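Local coordinates for extracellular solute-binding protein, family 1 (Bifidobacterium longum subsp. infantis, PDB 6FTH) that probably binds human milk oligosaccharides outside the cell and hands them to an ABC transporter for uptake, at residues V65-W70 / S87-F92; A76-G81 / A97-L102; S142-S147 / S332-E337; S149-H154 / G225-A230; N472-K477 / K496-L501. One frame throughout, in Å; residues are numbered along the deposited sequence.

In the fold
Contacts 1 and 2 lie in the first lobe, centres about 14 Å apart, and share helix 67-80; their segments alternate along the chain, and the ring of Phe91 in contact 1 packs on Leu78 of contact 2. Contact 3 follows, pairing strands 140-143 and 336-337 where the chain probably crosses between lobes. Contact 4 is nested in its loop, with centres about 10 Å apart, and the two are joined by a backbone bond between Gly150 and Ala334. Contact 5 comes last, in a helical hairpin, its centre about 32 Å from the centres of contacts 1 and 2. The layout is consistent with a two-lobed solute-binding protein whose hinge runs near contacts 3 and 4.

Contact 1: V65-W70 / S87-F92; sequences VSEDAW and SLHAFF
His89 NE2 gives its hydrogen to Glu67 OE2 over 2.7 Å, with an N-H...O angle of 161°. The carboxylate oxygen sits in the plane of the imidazole, at its edge, and is met on its anti side; the two flat groups are turned 71° against each other. The histidine reaches this point because its CG lies opposite the backbone N (chi1 -177°), swinging the ring out of the turn after strand 86-88, while the extended chain of Glu67 brings its carboxylate across from the first turn of helix 67-80. Both ends have further partners: Arg408 forms a salt bridge with Glu67 OE2, and Asp339 is hydrogen-bonded to His89 ND1.

A second bond runs from the indole Trp70 NE1 to Ala90 O, 3.0 Å long. It arrives in the carbonyl plane on a lone pair, so a buried indole N-H and a carbonyl in a loop satisfy each other. The two segments belong to a beta-alpha-beta crossover, strand 59-66, helix 67-80 and strand 86-88, with Ser66 as N-cap: its OG accepts from Ala69 N at 2.9 Å.

Around these bonds the packing is apolar. Trp70 CZ2 touches Ala90 CB at 3.7 Å, the small methyl letting the indole lie close, and the indole edge points to the face of Phe91 in an offset edge-to-face pair with ring centroids 5.4 Å apart.

With a carboxylate at each nitrogen, the His89 ring is held against rotation; the two acids would tend to promote its protonated form, though Arg408 nearby works against this.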
# COMPACT_ATOMS: atom_id res chain seq x y z
N VAL A 65 -3.50 -9.90 19.01
CA VAL A 65 -3.93 -8.53 19.24
C VAL A 65 -4.45 -7.95 17.93
O VAL A 65 -3.96 -8.29 16.85
CB VAL A 65 -2.79 -7.67 19.79
CG1 VAL A 65 -2.25 -8.28 21.08
CG2 VAL A 65 -1.68 -7.53 18.77
N SER A 66 -5.45 -7.07 18.03
CA SER A 66 -5.94 -6.38 16.85
C SER A 66 -4.94 -5.33 16.39
O SER A 66 -4.05 -4.91 17.13
CB SER A 66 -7.27 -5.69 17.13
OG SER A 66 -7.08 -4.58 17.99
N GLU A 67 -5.09 -4.92 15.13
CA GLU A 67 -4.24 -3.86 14.59
C GLU A 67 -4.46 -2.56 15.34
O GLU A 67 -3.50 -1.85 15.66
CB GLU A 67 -4.50 -3.72 13.09
CG GLU A 67 -3.91 -4.89 12.29
CD GLU A 67 -4.26 -4.89 10.82
OE1 GLU A 67 -5.26 -4.27 10.38
OE2 GLU A 67 -3.50 -5.55 10.09
N ASP A 68 -5.71 -2.24 15.68
CA ASP A 68 -6.00 -0.99 16.39
C ASP A 68 -5.42 -1.02 17.79
O ASP A 68 -4.88 -0.01 18.26
CB ASP A 68 -7.51 -0.75 16.45
CG ASP A 68 -8.08 -0.25 15.13
OD1 ASP A 68 -7.31 0.30 14.31
OD2 ASP A 68 -9.29 -0.43 14.91
N ALA A 69 -5.50 -2.16 18.48
CA ALA A 69 -4.89 -2.26 19.80
C ALA A 69 -3.37 -2.19 19.72
O ALA A 69 -2.73 -1.51 20.53
CB ALA A 69 -5.34 -3.55 20.48
N TRP A 70 -2.78 -2.87 18.73
CA TRP A 70 -1.32 -2.86 18.63
C TRP A 70 -0.79 -1.45 18.36
O TRP A 70 0.25 -1.06 18.90
CB TRP A 70 -0.89 -3.84 17.54
CG TRP A 70 0.58 -3.87 17.35
CD1 TRP A 70 1.26 -3.52 16.24
CD2 TRP A 70 1.57 -4.25 18.32
NE1 TRP A 70 2.61 -3.65 16.45
CE2 TRP A 70 2.83 -4.10 17.71
CE3 TRP A 70 1.51 -4.70 19.64
CZ2 TRP A 70 4.02 -4.38 18.38
CZ3 TRP A 70 2.68 -4.97 20.30
CH2 TRP A 70 3.92 -4.82 19.67
N SER A 87 7.37 -12.30 17.07
CA SER A 87 6.26 -11.42 16.80
C SER A 87 6.03 -11.32 15.30
O SER A 87 6.98 -11.12 14.53
CB SER A 87 6.51 -10.04 17.41
OG SER A 87 6.89 -10.14 18.77
N LEU A 88 4.77 -11.43 14.90
CA LEU A 88 4.35 -11.41 13.50
C LEU A 88 3.48 -10.17 13.24
O LEU A 88 2.50 -9.94 13.96
CB LEU A 88 3.54 -12.66 13.16
CG LEU A 88 4.15 -14.02 13.51
CD1 LEU A 88 3.23 -15.12 12.98
CD2 LEU A 88 5.62 -14.21 13.01
N HIS A 89 3.82 -9.40 12.20
CA HIS A 89 3.03 -8.22 11.81
C HIS A 89 3.07 -7.15 12.90
O HIS A 89 2.11 -6.40 13.10
CB HIS A 89 1.59 -8.62 11.42
CG HIS A 89 0.72 -7.49 10.92
ND1 HIS A 89 1.21 -6.38 10.25
CD2 HIS A 89 -0.63 -7.31 10.99
CE1 HIS A 89 0.21 -5.57 9.94
NE2 HIS A 89 -0.91 -6.10 10.38
N ALA A 90 4.20 -7.10 13.61
CA ALA A 90 4.34 -6.24 14.77
C ALA A 90 5.39 -5.16 14.60
O ALA A 90 5.10 -3.98 14.90
CB ALA A 90 4.66 -7.11 16.00
N PHE A 91 6.59 -5.51 14.16
CA PHE A 91 7.74 -4.60 14.15
C PHE A 91 8.31 -4.41 12.75
O PHE A 91 8.62 -5.38 12.04
CB PHE A 91 8.83 -5.12 15.08
CG PHE A 91 8.37 -5.29 16.50
CD1 PHE A 91 8.01 -4.19 17.25
CD2 PHE A 91 8.31 -6.54 17.08
CE1 PHE A 91 7.54 -4.36 18.55
CE2 PHE A 91 7.87 -6.70 18.38
CZ PHE A 91 7.50 -5.60 19.12
N PHE A 92 8.45 -3.15 12.37
CA PHE A 92 9.10 -2.79 11.13
C PHE A 92 10.58 -2.62 11.36
O PHE A 92 11.03 -2.45 12.51
CB PHE A 92 8.53 -1.47 10.61
CG PHE A 92 7.17 -1.59 10.04
CD1 PHE A 92 6.05 -1.49 10.85
CD2 PHE A 92 6.99 -1.83 8.69
CE1 PHE A 92 4.78 -1.62 10.32
CE2 PHE A 92 5.71 -1.96 8.16
CZ PHE A 92 4.62 -1.86 8.97

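Contact 2: A76-G81 / A97-L102; sequences ATLAAG and AQFPGL
Leu78 O receives the N-H of Gly81 at 3.0 Å, and the methyl CD2 of Leu102 rests against the same oxygen at 3.8 Å. That backbone bond belongs to the Schellman motif that ends helix 67-80, where Gly81 turns to positive phi, a conformation that costs a residue without a side chain little. Leu102 follows the turn with its other methyl, CD1 lying 3.9 Å from Gly81 CA.

Across the contact nothing is hydrogen-bonded; carbon does the work. Phe99 has CG opposite its carbonyl carbon (chi1 -60°), which turns a ring face to Leu78. Leu78 CB stands over the centre of that ring, 3.7 Å from the centroid and only 13° off the normal, a CH-pi contact, and its CD1 and CD2 extend past the CE1-CD1 side. Leu78 CD2 also meets Leu102 CD2 at 3.9 Å.

The helix end is thus packed against the chain leaving helix 93-98, a loop and a short 3-10 turn, in the lobe that holds strands 29-36, 59-66 and 86-88. Replacing Phe99 by an alanine is likely to leave the CB of Leu78 without the ring face that lies over it. Leu78 also touches Phe91 and Phe103, while the neighbouring Gln98 directs its amide to Pro457 and Asn461.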
# COMPACT_ATOMS: atom_id res chain seq x y z
N ALA A 76 4.86 1.59 23.95
CA ALA A 76 5.04 1.19 25.34
C ALA A 76 5.69 -0.18 25.44
O ALA A 76 6.52 -0.43 26.33
CB ALA A 76 3.69 1.21 26.05
N THR A 77 5.31 -1.10 24.55
CA THR A 77 5.88 -2.45 24.57
C THR A 77 7.38 -2.40 24.29
O THR A 77 8.18 -3.04 24.98
CB THR A 77 5.15 -3.33 23.55
OG1 THR A 77 3.76 -3.43 23.91
CG2 THR A 77 5.74 -4.73 23.49
N LEU A 78 7.78 -1.64 23.27
CA LEU A 78 9.20 -1.49 22.98
C LEU A 78 9.94 -0.81 24.13
O LEU A 78 11.03 -1.26 24.53
CB LEU A 78 9.38 -0.68 21.69
CG LEU A 78 9.01 -1.43 20.41
CD1 LEU A 78 8.75 -0.46 19.26
CD2 LEU A 78 10.08 -2.43 20.05
N ALA A 79 9.38 0.28 24.66
CA ALA A 79 10.04 0.99 25.75
C ALA A 79 10.27 0.09 26.95
O ALA A 79 11.30 0.20 27.64
CB ALA A 79 9.21 2.21 26.16
N ALA A 80 9.33 -0.81 27.23
CA ALA A 80 9.45 -1.73 28.36
C ALA A 80 10.28 -2.96 28.04
O ALA A 80 10.64 -3.70 28.96
CB ALA A 80 8.07 -2.19 28.78
N GLY A 81 10.57 -3.22 26.77
CA GLY A 81 11.26 -4.44 26.40
C GLY A 81 10.48 -5.71 26.63
O GLY A 81 11.07 -6.78 26.70
N ALA A 97 15.45 -0.79 14.67
CA ALA A 97 16.63 0.06 14.65
C ALA A 97 16.64 1.04 15.81
O ALA A 97 17.71 1.40 16.30
CB ALA A 97 16.70 0.81 13.32
N GLN A 98 15.46 1.49 16.26
CA GLN A 98 15.37 2.35 17.43
C GLN A 98 15.60 1.59 18.73
O GLN A 98 15.90 2.22 19.75
CB GLN A 98 14.00 3.03 17.52
CG GLN A 98 13.65 3.93 16.34
CD GLN A 98 14.38 5.27 16.37
OE1 GLN A 98 14.80 5.76 17.43
NE2 GLN A 98 14.54 5.88 15.19
N PHE A 99 15.44 0.26 18.71
CA PHE A 99 15.64 -0.58 19.90
C PHE A 99 16.44 -1.81 19.50
O PHE A 99 15.98 -2.95 19.62
CB PHE A 99 14.29 -1.01 20.49
CG PHE A 99 13.41 0.13 20.91
CD1 PHE A 99 12.58 0.75 20.01
CD2 PHE A 99 13.41 0.57 22.23
CE1 PHE A 99 11.77 1.80 20.39
CE2 PHE A 99 12.59 1.61 22.62
CZ PHE A 99 11.78 2.23 21.70
N PRO A 100 17.68 -1.61 19.04
CA PRO A 100 18.38 -2.71 18.35
C PRO A 100 18.67 -3.91 19.23
O PRO A 100 18.51 -5.06 18.77
CB PRO A 100 19.67 -2.03 17.87
CG PRO A 100 19.93 -0.98 18.92
CD PRO A 100 18.56 -0.47 19.32
N GLY A 101 19.11 -3.70 20.47
CA GLY A 101 19.46 -4.81 21.35
C GLY A 101 18.31 -5.71 21.71
O GLY A 101 18.54 -6.77 22.30
N LEU A 102 17.08 -5.32 21.37
CA LEU A 102 15.90 -6.10 21.67
C LEU A 102 15.72 -7.28 20.72
O LEU A 102 15.03 -8.24 21.08
CB LEU A 102 14.66 -5.21 21.58
CG LEU A 102 13.69 -5.08 22.74
CD1 LEU A 102 14.42 -4.94 24.10
CD2 LEU A 102 12.79 -3.87 22.49

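Contact 3: S142-S147 / S332-E337; sequences SSRGKS and SSAEFE
Ser142 and Glu337 form the hydrogen-bonded pair of a small antiparallel sheet: Ser142 N gives to Glu337 O at 2.9 Å, and Glu337 N returns a bond to Ser142 O at 3.2 Å. Next comes the non-hydrogen-bonded pair Ser143 and Phe336, where Ser143 CB lies at the edge of the phenyl ring, in its plane.

Beyond the strands Arg144 N donates to Glu335 O at 3.1 Å. The same carbonyl accepts from a water at 2.9 Å, itself hydrogen-bonded to Ser142 OG at 2.7 Å. Arg144 then grips Ala334 O side-on, NE at 2.9 Å and NH2 at 3.3 Å, with the oxygen in the guanidinium plane. Its CG sits between the backbone N and the carbonyl carbon (chi1 51°), and the chain then runs extended to carry NE there.

Ser143 OG donates to the anti lone pair of Glu335 OE2 at 2.6 Å and accepts a weak bond from Gly145 N. Glu335 N is taken by Ser333 OG in an ST turn.

Strands 140-143 and 336-337 probably lead out of and back into the first lobe, consistent with a hinge. With a hydroxyl donor and the salt-bridged Lys123 ammonium at OE2, Glu335 probably stays ionised despite its burial.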
# COMPACT_ATOMS: atom_id res chain seq x y z
N SER A 142 7.26 -10.27 3.90
CA SER A 142 6.40 -11.25 3.24
C SER A 142 6.20 -10.87 1.78
O SER A 142 6.43 -9.72 1.39
CB SER A 142 5.01 -11.29 3.90
OG SER A 142 4.41 -9.99 3.86
N SER A 143 5.76 -11.85 0.98
CA SER A 143 5.32 -11.61 -0.40
C SER A 143 4.04 -12.37 -0.66
O SER A 143 4.02 -13.60 -0.54
CB SER A 143 6.38 -12.07 -1.41
OG SER A 143 5.80 -12.27 -2.69
N ARG A 144 2.99 -11.67 -1.07
CA ARG A 144 1.76 -12.31 -1.51
C ARG A 144 1.77 -12.65 -2.99
O ARG A 144 0.73 -13.07 -3.53
CB ARG A 144 0.50 -11.52 -1.12
CG ARG A 144 0.48 -10.06 -1.49
CD ARG A 144 -0.91 -9.44 -1.23
NE ARG A 144 -0.85 -7.99 -1.25
CZ ARG A 144 -1.86 -7.20 -0.96
NH1 ARG A 144 -3.05 -7.71 -0.69
NH2 ARG A 144 -1.69 -5.88 -0.95
N GLY A 145 2.90 -12.48 -3.66
CA GLY A 145 3.10 -13.10 -4.95
C GLY A 145 2.91 -12.17 -6.12
O GLY A 145 2.48 -11.02 -6.01
N LYS A 146 3.18 -12.74 -7.29
CA LYS A 146 3.34 -11.94 -8.51
C LYS A 146 2.05 -11.29 -8.99
O LYS A 146 2.11 -10.33 -9.77
CB LYS A 146 3.97 -12.79 -9.60
CG LYS A 146 3.12 -13.97 -10.07
CD LYS A 146 3.85 -14.84 -11.10
CE LYS A 146 3.01 -15.97 -11.65
NZ LYS A 146 2.72 -17.05 -10.70
N SER A 147 0.87 -11.75 -8.59
CA SER A 147 -0.32 -10.99 -8.98
C SER A 147 -0.39 -9.63 -8.34
O SER A 147 -1.20 -8.80 -8.77
CB SER A 147 -1.61 -11.75 -8.65
OG SER A 147 -1.79 -12.82 -9.57
N SER A 332 4.36 2.07 -7.23
CA SER A 332 4.38 1.19 -6.09
C SER A 332 4.20 -0.27 -6.51
O SER A 332 3.86 -0.62 -7.65
CB SER A 332 3.22 1.50 -5.14
OG SER A 332 3.16 2.85 -4.72
N SER A 333 4.40 -1.13 -5.51
CA SER A 333 4.17 -2.56 -5.57
C SER A 333 3.35 -2.97 -4.37
O SER A 333 3.65 -2.56 -3.24
CB SER A 333 5.51 -3.31 -5.54
OG SER A 333 5.30 -4.69 -5.24
N ALA A 334 2.32 -3.77 -4.61
CA ALA A 334 1.49 -4.29 -3.54
C ALA A 334 1.99 -5.63 -3.01
O ALA A 334 1.28 -6.28 -2.24
CB ALA A 334 0.06 -4.45 -4.03
N GLU A 335 3.19 -6.05 -3.39
CA GLU A 335 3.56 -7.44 -3.15
C GLU A 335 4.14 -7.69 -1.75
O GLU A 335 3.78 -8.69 -1.11
CB GLU A 335 4.56 -7.90 -4.22
CG GLU A 335 4.90 -9.39 -4.12
CD GLU A 335 5.86 -9.89 -5.14
OE1 GLU A 335 6.15 -9.18 -6.13
OE2 GLU A 335 6.34 -11.02 -4.93
N PHE A 336 5.01 -6.80 -1.26
CA PHE A 336 5.81 -7.03 -0.06
C PHE A 336 5.34 -6.20 1.13
O PHE A 336 4.88 -5.06 0.98
CB PHE A 336 7.28 -6.64 -0.29
CG PHE A 336 7.95 -7.36 -1.42
CD1 PHE A 336 7.80 -8.71 -1.61
CD2 PHE A 336 8.75 -6.66 -2.30
CE1 PHE A 336 8.44 -9.37 -2.67
CE2 PHE A 336 9.38 -7.32 -3.36
CZ PHE A 336 9.21 -8.66 -3.54
N GLU A 337 5.53 -6.76 2.32
CA GLU A 337 5.36 -6.07 3.58
C GLU A 337 6.60 -6.35 4.43
O GLU A 337 7.20 -7.42 4.33
CB GLU A 337 4.08 -6.53 4.31
CG GLU A 337 2.79 -6.23 3.55
CD GLU A 337 2.46 -4.73 3.50
OE1 GLU A 337 2.91 -3.96 4.38
OE2 GLU A 337 1.75 -4.33 2.56
O HOH W 1 3.07 -9.55 1.59

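Contact 4: S149-H154 / G225-A230; sequences SGTGQH and GFNKGA
Asn227 and Gln153 meet through one oxygen. Asn227 OD1 accepts from Gln153 NE2 at 2.9 Å, with an N-H...O angle of 164°, and from the backbone Gly152 N at 3.3 Å. The glycine N-H comes in the carbonyl plane on a lone pair; the glutamine donor is tilted out of that plane. The two side chains lie alongside, pointing opposite ways, their amide planes 74° apart. Gln153 manages this by bending: with chi2 at -57° the chain folds back and its NE2 faces Asn227, while OE1 is taken by Tyr211 N. Gly152, with no side chain, lets OD1 come close to the backbone N.

Asn227 is the third residue of a type I beta turn from Gly225 to Lys228. The two bonds join the loop before strand 154-158 of the second lobe to the loop after strand 197-199. A leucine in place of Asn227 would probably leave Gln153 NE2 and Gly152 N without their shared acceptor.

Phe226 offers its backbone carbonyl carbon C, 3.9 Å from Gln153 NE2, and its CB; the ring leads away. Thr151 OG1 accepts from Gln153 N at 3.0 Å in an ST turn and is also hydrogen-bonded to Asp330.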
# COMPACT_ATOMS: atom_id res chain seq x y z
N SER A 149 2.42 -7.60 -7.80
CA SER A 149 3.64 -6.85 -8.03
C SER A 149 3.39 -5.44 -8.56
O SER A 149 4.31 -4.61 -8.47
CB SER A 149 4.54 -7.57 -9.01
OG SER A 149 3.89 -7.80 -10.25
N GLY A 150 2.21 -5.16 -9.10
CA GLY A 150 1.86 -3.82 -9.57
C GLY A 150 1.41 -2.92 -8.45
O GLY A 150 1.41 -3.29 -7.28
N THR A 151 1.02 -1.70 -8.82
CA THR A 151 0.60 -0.72 -7.84
C THR A 151 -0.80 -1.01 -7.29
O THR A 151 -1.64 -1.67 -7.91
CB THR A 151 0.72 0.72 -8.35
OG1 THR A 151 0.29 1.59 -7.31
CG2 THR A 151 -0.11 0.93 -9.60
N GLY A 152 -1.05 -0.49 -6.09
CA GLY A 152 -2.39 -0.48 -5.53
C GLY A 152 -3.25 0.68 -5.97
O GLY A 152 -4.44 0.74 -5.63
N GLN A 153 -2.68 1.61 -6.73
CA GLN A 153 -3.32 2.87 -7.08
C GLN A 153 -3.83 2.81 -8.52
O GLN A 153 -3.09 2.41 -9.42
CB GLN A 153 -2.30 3.99 -6.97
CG GLN A 153 -1.47 3.97 -5.72
CD GLN A 153 -2.32 4.01 -4.47
OE1 GLN A 153 -3.32 4.72 -4.41
NE2 GLN A 153 -1.90 3.26 -3.46
N HIS A 154 -5.09 3.22 -8.74
CA HIS A 154 -5.69 3.21 -10.07
C HIS A 154 -6.69 4.35 -10.21
O HIS A 154 -7.22 4.85 -9.22
CB HIS A 154 -6.42 1.89 -10.37
CG HIS A 154 -5.62 0.72 -9.96
ND1 HIS A 154 -5.60 0.27 -8.66
CD2 HIS A 154 -4.70 -0.01 -10.63
CE1 HIS A 154 -4.73 -0.72 -8.55
NE2 HIS A 154 -4.17 -0.90 -9.73
N GLY A 225 4.46 7.14 -5.34
CA GLY A 225 4.62 5.82 -4.75
C GLY A 225 3.82 5.70 -3.48
O GLY A 225 4.36 5.54 -2.38
N PHE A 226 2.51 5.77 -3.64
CA PHE A 226 1.64 5.98 -2.49
C PHE A 226 1.27 4.70 -1.72
O PHE A 226 0.55 4.80 -0.72
CB PHE A 226 0.39 6.78 -2.88
CG PHE A 226 0.66 8.24 -3.24
CD1 PHE A 226 1.81 8.91 -2.86
CD2 PHE A 226 -0.28 8.96 -3.97
CE1 PHE A 226 2.01 10.25 -3.19
CE2 PHE A 226 -0.08 10.27 -4.32
CZ PHE A 226 1.07 10.93 -3.91
N ASN A 227 1.74 3.52 -2.11
CA ASN A 227 1.51 2.35 -1.25
C ASN A 227 2.28 2.49 0.06
O ASN A 227 1.78 2.09 1.12
CB ASN A 227 1.93 1.04 -1.92
CG ASN A 227 0.94 0.51 -2.97
OD1 ASN A 227 0.14 1.24 -3.56
ND2 ASN A 227 1.05 -0.79 -3.24
N LYS A 228 3.50 3.02 0.01
CA LYS A 228 4.44 3.02 1.14
C LYS A 228 5.72 3.74 0.74
O LYS A 228 6.05 3.86 -0.45
CB LYS A 228 4.77 1.60 1.60
CG LYS A 228 5.29 0.65 0.51
CD LYS A 228 5.53 -0.76 1.06
CE LYS A 228 6.09 -1.73 0.02
NZ LYS A 228 5.10 -2.15 -1.01
N GLY A 229 6.44 4.21 1.74
CA GLY A 229 7.78 4.75 1.54
C GLY A 229 7.86 6.26 1.64
O GLY A 229 7.08 6.91 2.34
N ALA A 230 8.81 6.84 0.90
CA ALA A 230 9.06 8.28 1.01
C ALA A 230 8.00 9.11 0.29
O ALA A 230 7.74 10.27 0.66
CB ALA A 230 10.43 8.60 0.40

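Contact 5: N472-K477 / K496-L501; sequences NVVMQK and KQLDSL
Val473 and Leu498 lie at the centre of an antiparallel helical hairpin, in which helix 457-484 is followed by helix 487-500 after a short turn. The short axes come no nearer than 10.8 Å, their directions 158° apart, so the helices meet through their side chains, and no hydrogen bond crosses between the segments.

The tight part is built from branched aliphatic groups interlocked in the middle. Val473 CG1 touches Leu498 CD2 at 3.7 Å, the two side chains lying side by side but pointing contrary ways, and Val474 CG2 meets the other methyl of that leucine, CD1, at 3.8 Å, with the two chains roughly perpendicular. The fork of Leu498 thus spreads over two consecutive valines, whose short beta-branched shape keeps the methyls close to their helix. Leu246, from a loop outside the hairpin, packs on both Val474 and Leu498, and Tyr494 touches both valines, which extends the apolar cluster. Where helix 487-500 ends, Leu501 CD1 reaches Val473 CG2 at 3.8 Å.

At the solvent rim a single exposed polar chain takes over. Gln497, extended and with CG opposite the backbone N (chi1 -174°), lays its amide against the two Val473 methyls: NE2 lies 3.6 Å from CG2 and OE1 3.7 Å from CG1. This is van der Waals contact alone, without a hydrogen bond to the other segment, and the long side chain shields the valine. On the same helix the hydroxyl Ser500 OG donates to the backbone Gln497 O at 2.6 Å.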
# COMPACT_ATOMS: atom_id res chain seq x y z
N ASN A 472 1.24 19.56 8.77
CA ASN A 472 0.14 20.42 9.19
C ASN A 472 -0.06 21.57 8.21
O ASN A 472 -1.19 21.89 7.84
CB ASN A 472 0.41 21.00 10.58
CG ASN A 472 0.44 19.96 11.68
OD1 ASN A 472 -0.24 18.94 11.63
ND2 ASN A 472 1.24 20.24 12.72
N VAL A 473 1.03 22.20 7.78
CA VAL A 473 0.93 23.30 6.83
C VAL A 473 0.43 22.79 5.49
O VAL A 473 -0.48 23.37 4.89
CB VAL A 473 2.28 24.02 6.69
CG1 VAL A 473 2.25 25.10 5.60
CG2 VAL A 473 2.73 24.60 8.05
N VAL A 474 1.04 21.71 4.99
CA VAL A 474 0.69 21.20 3.66
C VAL A 474 -0.79 20.85 3.60
O VAL A 474 -1.49 21.21 2.65
CB VAL A 474 1.57 19.99 3.29
CG1 VAL A 474 1.07 19.33 1.99
CG2 VAL A 474 3.02 20.41 3.09
N MET A 475 -1.27 20.12 4.61
CA MET A 475 -2.65 19.63 4.58
C MET A 475 -3.63 20.79 4.62
O MET A 475 -4.60 20.83 3.86
CB MET A 475 -2.86 18.66 5.75
CG MET A 475 -4.30 18.21 5.99
SD MET A 475 -4.48 16.97 7.32
CE MET A 475 -3.04 17.34 8.34
N GLN A 476 -3.36 21.77 5.49
CA GLN A 476 -4.26 22.92 5.62
C GLN A 476 -4.26 23.75 4.34
O GLN A 476 -5.33 24.08 3.81
CB GLN A 476 -3.85 23.76 6.83
CG GLN A 476 -4.80 24.90 7.15
CD GLN A 476 -4.48 26.18 6.37
OE1 GLN A 476 -5.33 26.71 5.64
NE2 GLN A 476 -3.26 26.69 6.55
N LYS A 477 -3.08 24.14 3.85
CA LYS A 477 -3.02 25.00 2.68
C LYS A 477 -3.53 24.28 1.44
O LYS A 477 -4.24 24.87 0.63
CB LYS A 477 -1.61 25.51 2.44
CG LYS A 477 -1.03 26.32 3.61
CD LYS A 477 -1.17 27.82 3.42
CE LYS A 477 -2.58 28.24 3.12
NZ LYS A 477 -2.80 29.70 3.37
N LYS A 496 8.53 29.15 1.55
CA LYS A 496 9.48 29.57 2.56
C LYS A 496 9.14 28.98 3.92
O LYS A 496 10.03 28.62 4.69
CB LYS A 496 9.49 31.10 2.63
CG LYS A 496 10.03 31.75 1.39
CD LYS A 496 9.78 33.25 1.46
CE LYS A 496 10.80 34.04 0.67
NZ LYS A 496 10.63 33.85 -0.78
N GLN A 497 7.85 28.86 4.23
CA GLN A 497 7.46 28.27 5.50
C GLN A 497 7.92 26.82 5.60
O GLN A 497 8.42 26.39 6.65
CB GLN A 497 5.94 28.39 5.72
CG GLN A 497 5.48 27.93 7.09
CD GLN A 497 4.00 28.20 7.35
OE1 GLN A 497 3.25 28.54 6.44
NE2 GLN A 497 3.60 28.06 8.60
N LEU A 498 7.75 26.02 4.54
CA LEU A 498 8.18 24.62 4.60
C LEU A 498 9.69 24.52 4.78
O LEU A 498 10.18 23.68 5.53
CB LEU A 498 7.74 23.86 3.35
CG LEU A 498 6.21 23.79 3.12
CD1 LEU A 498 5.90 22.70 2.07
CD2 LEU A 498 5.43 23.51 4.41
N ASP A 499 10.42 25.40 4.11
CA ASP A 499 11.88 25.45 4.29
C ASP A 499 12.23 25.76 5.74
O ASP A 499 13.13 25.13 6.31
CB ASP A 499 12.48 26.51 3.36
CG ASP A 499 12.55 26.05 1.90
OD1 ASP A 499 12.16 24.90 1.62
OD2 ASP A 499 13.00 26.85 1.05
N SER A 500 11.51 26.69 6.37
CA SER A 500 11.76 27.02 7.77
C SER A 500 11.48 25.85 8.70
O SER A 500 12.01 25.82 9.81
CB SER A 500 10.89 28.21 8.18
OG SER A 500 9.56 27.83 8.48
N LEU A 501 10.67 24.89 8.26
CA LEU A 501 10.34 23.69 9.01
C LEU A 501 11.24 22.50 8.67
O LEU A 501 11.01 21.40 9.18
CB LEU A 501 8.85 23.36 8.81
CG LEU A 501 7.87 24.46 9.24
CD1 LEU A 501 6.45 24.09 8.86
CD2 LEU A 501 7.96 24.64 10.77